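PDB 6JMB: ofchtiv-allosamidin from Ostrinia furnacalis, which is a group IV insect chitinase of glycosyl hydrolase family 18, which probably cleaves the beta-1,4 links of chitin and is captured here with the inhibitor allosamidin. Local coordinates for residues L243-G251 and M327-N335. Sequence-based numbering, arbitrary orientation.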
ATOM      1  N   LEU A 243      11.420  -5.256  -7.383  1.00 11.58           N
ATOM      2  CA  LEU A 243      11.062  -4.117  -6.545  1.00 11.51           C
ATOM      3  C   LEU A 243       9.895  -3.397  -7.204  1.00 11.53           C
ATOM      4  O   LEU A 243      10.044  -2.799  -8.275  1.00 11.61           O
ATOM      5  CB  LEU A 243      12.249  -3.173  -6.371  1.00 12.50           C
ATOM      6  CG  LEU A 243      12.208  -2.230  -5.156  1.00 12.20           C
ATOM      7  CD1 LEU A 243      13.564  -1.575  -4.967  1.00 14.06           C
ATOM      8  CD2 LEU A 243      11.139  -1.147  -5.254  1.00 15.69           C
ATOM      9  N   VAL A 244       8.738  -3.448  -6.557  1.00 10.09           N
ATOM     10  CA  VAL A 244       7.536  -2.777  -7.030  1.00 11.38           C
ATOM     11  C   VAL A 244       7.270  -1.623  -6.075  1.00 10.71           C
ATOM     12  O   VAL A 244       7.121  -1.831  -4.863  1.00 11.88           O
ATOM     13  CB  VAL A 244       6.346  -3.744  -7.105  1.00 11.03           C
ATOM     14  CG1 VAL A 244       5.117  -3.035  -7.650  1.00 13.11           C
ATOM     15  CG2 VAL A 244       6.697  -4.946  -7.980  1.00 13.06           C
ATOM     16  N   MET A 245       7.237  -0.411  -6.608  1.00  9.57           N
ATOM     17  CA  MET A 245       7.242   0.788  -5.780  1.00  9.87           C
ATOM     18  C   MET A 245       5.817   1.198  -5.430  1.00 10.57           C
ATOM     19  O   MET A 245       5.000   1.446  -6.324  1.00 10.49           O
ATOM     20  CB  MET A 245       7.948   1.924  -6.513  1.00 11.16           C
ATOM     21  CG  MET A 245       8.268   3.095  -5.608  1.00 11.56           C
ATOM     22  SD  MET A 245       8.945   4.497  -6.517  1.00 13.73           S
ATOM     23  CE  MET A 245       7.437   5.321  -7.014  1.00 14.53           C
ATOM     24  N   GLY A 246       5.531   1.288  -4.135  1.00  9.21           N
ATOM     25  CA  GLY A 246       4.198   1.669  -3.704  1.00  9.88           C
ATOM     26  C   GLY A 246       3.928   3.152  -3.887  1.00  9.50           C
ATOM     27  O   GLY A 246       4.818   3.997  -3.757  1.00 10.17           O
ATOM     28  N   VAL A 247       2.670   3.459  -4.201  1.00  9.88           N
ATOM     29  CA  VAL A 247       2.165   4.835  -4.231  1.00  9.66           C
ATOM     30  C   VAL A 247       0.809   4.875  -3.545  1.00  9.86           C
ATOM     31  O   VAL A 247       0.057   3.891  -3.541  1.00  9.34           O
ATOM     32  CB  VAL A 247       2.033   5.378  -5.674  1.00  9.73           C
ATOM     33  CG1 VAL A 247       3.388   5.373  -6.377  1.00 11.05           C
ATOM     34  CG2 VAL A 247       1.002   4.572  -6.470  1.00 10.01           C
ATOM     35  N   PRO A 248       0.479   6.017  -2.935  1.00  9.35           N
ATOM     36  CA  PRO A 248      -0.797   6.126  -2.212  1.00  9.76           C
ATOM     37  C   PRO A 248      -1.893   6.804  -3.022  1.00  9.61           C
ATOM     38  O   PRO A 248      -1.645   7.804  -3.701  1.00 11.19           O
ATOM     39  CB  PRO A 248      -0.420   6.996  -1.009  1.00  9.73           C
ATOM     40  CG  PRO A 248       0.616   7.948  -1.586  1.00  9.63           C
ATOM     41  CD  PRO A 248       1.364   7.172  -2.667  1.00  9.77           C
ATOM     42  N   PHE A 249      -3.120   6.291  -2.924  1.00  8.48           N
ATOM     43  CA  PHE A 249      -4.301   6.940  -3.477  1.00  9.67           C
ATOM     44  C   PHE A 249      -5.092   7.662  -2.392  1.00  9.17           C
ATOM     45  O   PHE A 249      -6.298   7.888  -2.542  1.00 10.13           O
ATOM     46  CB  PHE A 249      -5.201   5.926  -4.190  1.00  9.19           C
ATOM     47  CG  PHE A 249      -4.733   5.519  -5.567  1.00  8.35           C
ATOM     48  CD1 PHE A 249      -3.431   5.743  -6.009  1.00  9.97           C
ATOM     49  CD2 PHE A 249      -5.627   4.905  -6.426  1.00  9.76           C
ATOM     50  CE1 PHE A 249      -3.036   5.346  -7.290  1.00 10.68           C
ATOM     51  CE2 PHE A 249      -5.244   4.509  -7.701  1.00  9.50           C
ATOM     52  CZ  PHE A 249      -3.948   4.732  -8.139  1.00  9.76           C
ATOM     53  N   TYR A 250      -4.435   7.995  -1.291  1.00  9.50           N
ATOM     54  CA  TYR A 250      -5.044   8.695  -0.177  1.00  9.82           C
ATOM     55  C   TYR A 250      -4.025   9.708   0.317  1.00  9.87           C
ATOM     56  O   TYR A 250      -2.833   9.627  -0.001  1.00 10.15           O
ATOM     57  CB  TYR A 250      -5.411   7.727   0.965  1.00  9.75           C
ATOM     58  CG  TYR A 250      -4.190   7.024   1.519  1.00  9.60           C
ATOM     59  CD1 TYR A 250      -3.663   5.905   0.879  1.00  9.16           C
ATOM     60  CD2 TYR A 250      -3.549   7.490   2.657  1.00  9.66           C
ATOM     61  CE1 TYR A 250      -2.533   5.277   1.351  1.00  9.06           C
ATOM     62  CE2 TYR A 250      -2.411   6.859   3.143  1.00  9.29           C
ATOM     63  CZ  TYR A 250      -1.912   5.750   2.480  1.00  9.24           C
ATOM     64  OH  TYR A 250      -0.782   5.105   2.941  1.00 11.56           O
ATOM     65  N   GLY A 251      -4.514  10.670   1.098  1.00  9.16           N
ATOM     66  CA  GLY A 251      -3.670  11.641   1.753  1.00  9.65           C
ATOM     67  C   GLY A 251      -3.837  11.552   3.261  1.00 10.20           C
ATOM     68  O   GLY A 251      -4.680  10.807   3.775  1.00 10.22           O
ATOM     69  N   MET A 327       1.889  11.867  -9.039  1.00 11.22           N
ATOM     70  CA  MET A 327       1.925  10.476  -9.475  1.00 10.27           C
ATOM     71  C   MET A 327       2.820  10.319 -10.697  1.00 11.54           C
ATOM     72  O   MET A 327       3.588   9.357 -10.795  1.00 12.27           O
ATOM     73  CB  MET A 327       0.501   9.999  -9.783  1.00 13.52           C
ATOM     74  CG  MET A 327       0.326   8.497  -9.856  1.00 14.58           C
ATOM     75  SD  MET A 327       0.796   7.674  -8.324  1.00 15.62           S
ATOM     76  CE  MET A 327      -0.444   8.274  -7.178  1.00 17.92           C
ATOM     77  N   THR A 328       2.749  11.274 -11.630  1.00 10.69           N
ATOM     78  CA  THR A 328       3.619  11.241 -12.805  1.00 11.12           C
ATOM     79  C   THR A 328       5.090  11.261 -12.395  1.00 12.14           C
ATOM     80  O   THR A 328       5.901  10.471 -12.894  1.00 12.36           O
ATOM     81  CB  THR A 328       3.290  12.413 -13.735  1.00 12.59           C
ATOM     82  OG1 THR A 328       1.943  12.268 -14.211  1.00 13.55           O
ATOM     83  CG2 THR A 328       4.235  12.428 -14.944  1.00 12.85           C
ATOM     84  N   ALA A 329       5.447  12.152 -11.466  1.00 12.03           N
ATOM     85  CA  ALA A 329       6.825  12.213 -10.991  1.00 11.02           C
ATOM     86  C   ALA A 329       7.250  10.900 -10.347  1.00 11.46           C
ATOM     87  O   ALA A 329       8.388  10.450 -10.530  1.00 12.22           O
ATOM     88  CB  ALA A 329       7.003  13.387 -10.019  1.00 12.68           C
ATOM     89  N   LYS A 330       6.351  10.271  -9.592  1.00 11.20           N
ATOM     90  CA  LYS A 330       6.678   9.004  -8.946  1.00 10.81           C
ATOM     91  C   LYS A 330       6.938   7.907  -9.973  1.00 10.85           C
ATOM     92  O   LYS A 330       7.893   7.134  -9.834  1.00 10.64           O
ATOM     93  CB  LYS A 330       5.541   8.602  -8.004  1.00 11.22           C
ATOM     94  CG  LYS A 330       5.597   9.301  -6.639  1.00 12.92           C
ATOM     95  CD  LYS A 330       4.298   9.138  -5.851  1.00 12.68           C
ATOM     96  CE  LYS A 330       4.439   9.604  -4.402  1.00 12.73           C
ATOM     97  NZ  LYS A 330       4.606  11.089  -4.293  1.00 12.61           N
ATOM     98  N   VAL A 331       6.101   7.817 -11.009  1.00 10.98           N
ATOM     99  CA  VAL A 331       6.283   6.746 -11.982  1.00 11.08           C
ATOM    100  C   VAL A 331       7.509   7.012 -12.849  1.00 12.62           C
ATOM    101  O   VAL A 331       8.227   6.080 -13.235  1.00 12.84           O
ATOM    102  CB  VAL A 331       4.999   6.518 -12.800  1.00 10.84           C
ATOM    103  CG1 VAL A 331       5.180   5.344 -13.757  1.00 13.14           C
ATOM    104  CG2 VAL A 331       3.828   6.250 -11.864  1.00 12.75           C
ATOM    105  N   GLU A 332       7.785   8.285 -13.145  1.00 11.52           N
ATOM    106  CA  GLU A 332       9.013   8.620 -13.862  1.00 12.58           C
ATOM    107  C   GLU A 332      10.245   8.218 -13.060  1.00 12.51           C
ATOM    108  O   GLU A 332      11.223   7.706 -13.621  1.00 13.42           O
ATOM    109  CB  GLU A 332       9.026  10.109 -14.224  1.00 14.27           C
ATOM    110  CG  GLU A 332       8.059  10.425 -15.362  1.00 15.83           C
ATOM    111  CD  GLU A 332       7.876  11.904 -15.622  1.00 23.35           C
ATOM    112  OE1 GLU A 332       8.285  12.727 -14.774  1.00 26.40           O
ATOM    113  OE2 GLU A 332       7.306  12.241 -16.681  1.00 24.54           O
ATOM    114  N   TYR A 333      10.207   8.424 -11.743  1.00 12.70           N
ATOM    115  CA  TYR A 333      11.288   7.965 -10.879  1.00 12.49           C
ATOM    116  C   TYR A 333      11.456   6.451 -10.972  1.00 12.10           C
ATOM    117  O   TYR A 333      12.576   5.943 -11.124  1.00 13.35           O
ATOM    118  CB  TYR A 333      11.014   8.406  -9.436  1.00 13.52           C
ATOM    119  CG  TYR A 333      12.038   7.893  -8.452  1.00 12.31           C
ATOM    120  CD1 TYR A 333      11.881   6.656  -7.840  1.00 12.52           C
ATOM    121  CD2 TYR A 333      13.170   8.631  -8.152  1.00 12.76           C
ATOM    122  CE1 TYR A 333      12.822   6.167  -6.956  1.00 12.14           C
ATOM    123  CE2 TYR A 333      14.122   8.150  -7.261  1.00 13.25           C
ATOM    124  CZ  TYR A 333      13.935   6.915  -6.668  1.00 12.79           C
ATOM    125  OH  TYR A 333      14.872   6.414  -5.793  1.00 13.02           O
ATOM    126  N   ALA A 334      10.347   5.711 -10.877  1.00 11.73           N
ATOM    127  CA  ALA A 334      10.413   4.257 -10.972  1.00 11.88           C
ATOM    128  C   ALA A 334      10.979   3.821 -12.317  1.00 13.23           C
ATOM    129  O   ALA A 334      11.807   2.901 -12.380  1.00 13.57           O
ATOM    130  CB  ALA A 334       9.022   3.661 -10.747  1.00 12.38           C
ATOM    131  N   ASN A 335      10.548   4.470 -13.403  1.00 12.60           N
ATOM    132  CA  ASN A 335      11.099   4.156 -14.719  1.00 13.45           C
ATOM    133  C   ASN A 335      12.601   4.403 -14.757  1.00 13.93           C
ATOM    134  O   ASN A 335      13.352   3.612 -15.339  1.00 14.88           O
ATOM    135  CB  ASN A 335      10.415   5.013 -15.788  1.00 13.93           C
ATOM    136  CG  ASN A 335       9.030   4.522 -16.145  1.00 14.56           C
ATOM    137  OD1 ASN A 335       8.668   3.384 -15.855  1.00 15.84           O
ATOM    138  ND2 ASN A 335       8.252   5.381 -16.804  1.00 14.18           N
TER
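V247 lays both methyls against the helix: CG2 meets SD of M327 at 3.6 Å, while CG1 runs alongside the aliphatic part of K330, 3.9 Å from its CD. The M327 chain, bent at chi2 and chi3, carries its CE past V247 to P248 and F249, where the strand is interrupted; it lies 3.7 Å from O of P248 and 3.9 Å from CE1 of the F249 ring. With an alanine at V247, the M327 sulfur and the K330 CD would probably lose the methyls they rest on, leaving a gap beside them and the thioether freer to turn. Farther back along the strand, M245 reaches toward the helix nearly straight until chi3 (86°) turns its CE to 3.4 Å from O of K330; its SD makes an oblique Met-aromatic contact with Y333, 5.1 Å from the ring centroid. No hydrogen bond joins the segments; K330 NZ binds D322 and Y333 OH binds N227. Helix 327-335, part of 324-336, runs antiparallel to strand 243-248 (169°) outside the TIM barrel, between helices 226-235 and 362-373, with A334 also touching I342 of the neighbouring parallel strand 341-345, while Y250, farther along, touches the bound allosamizoline.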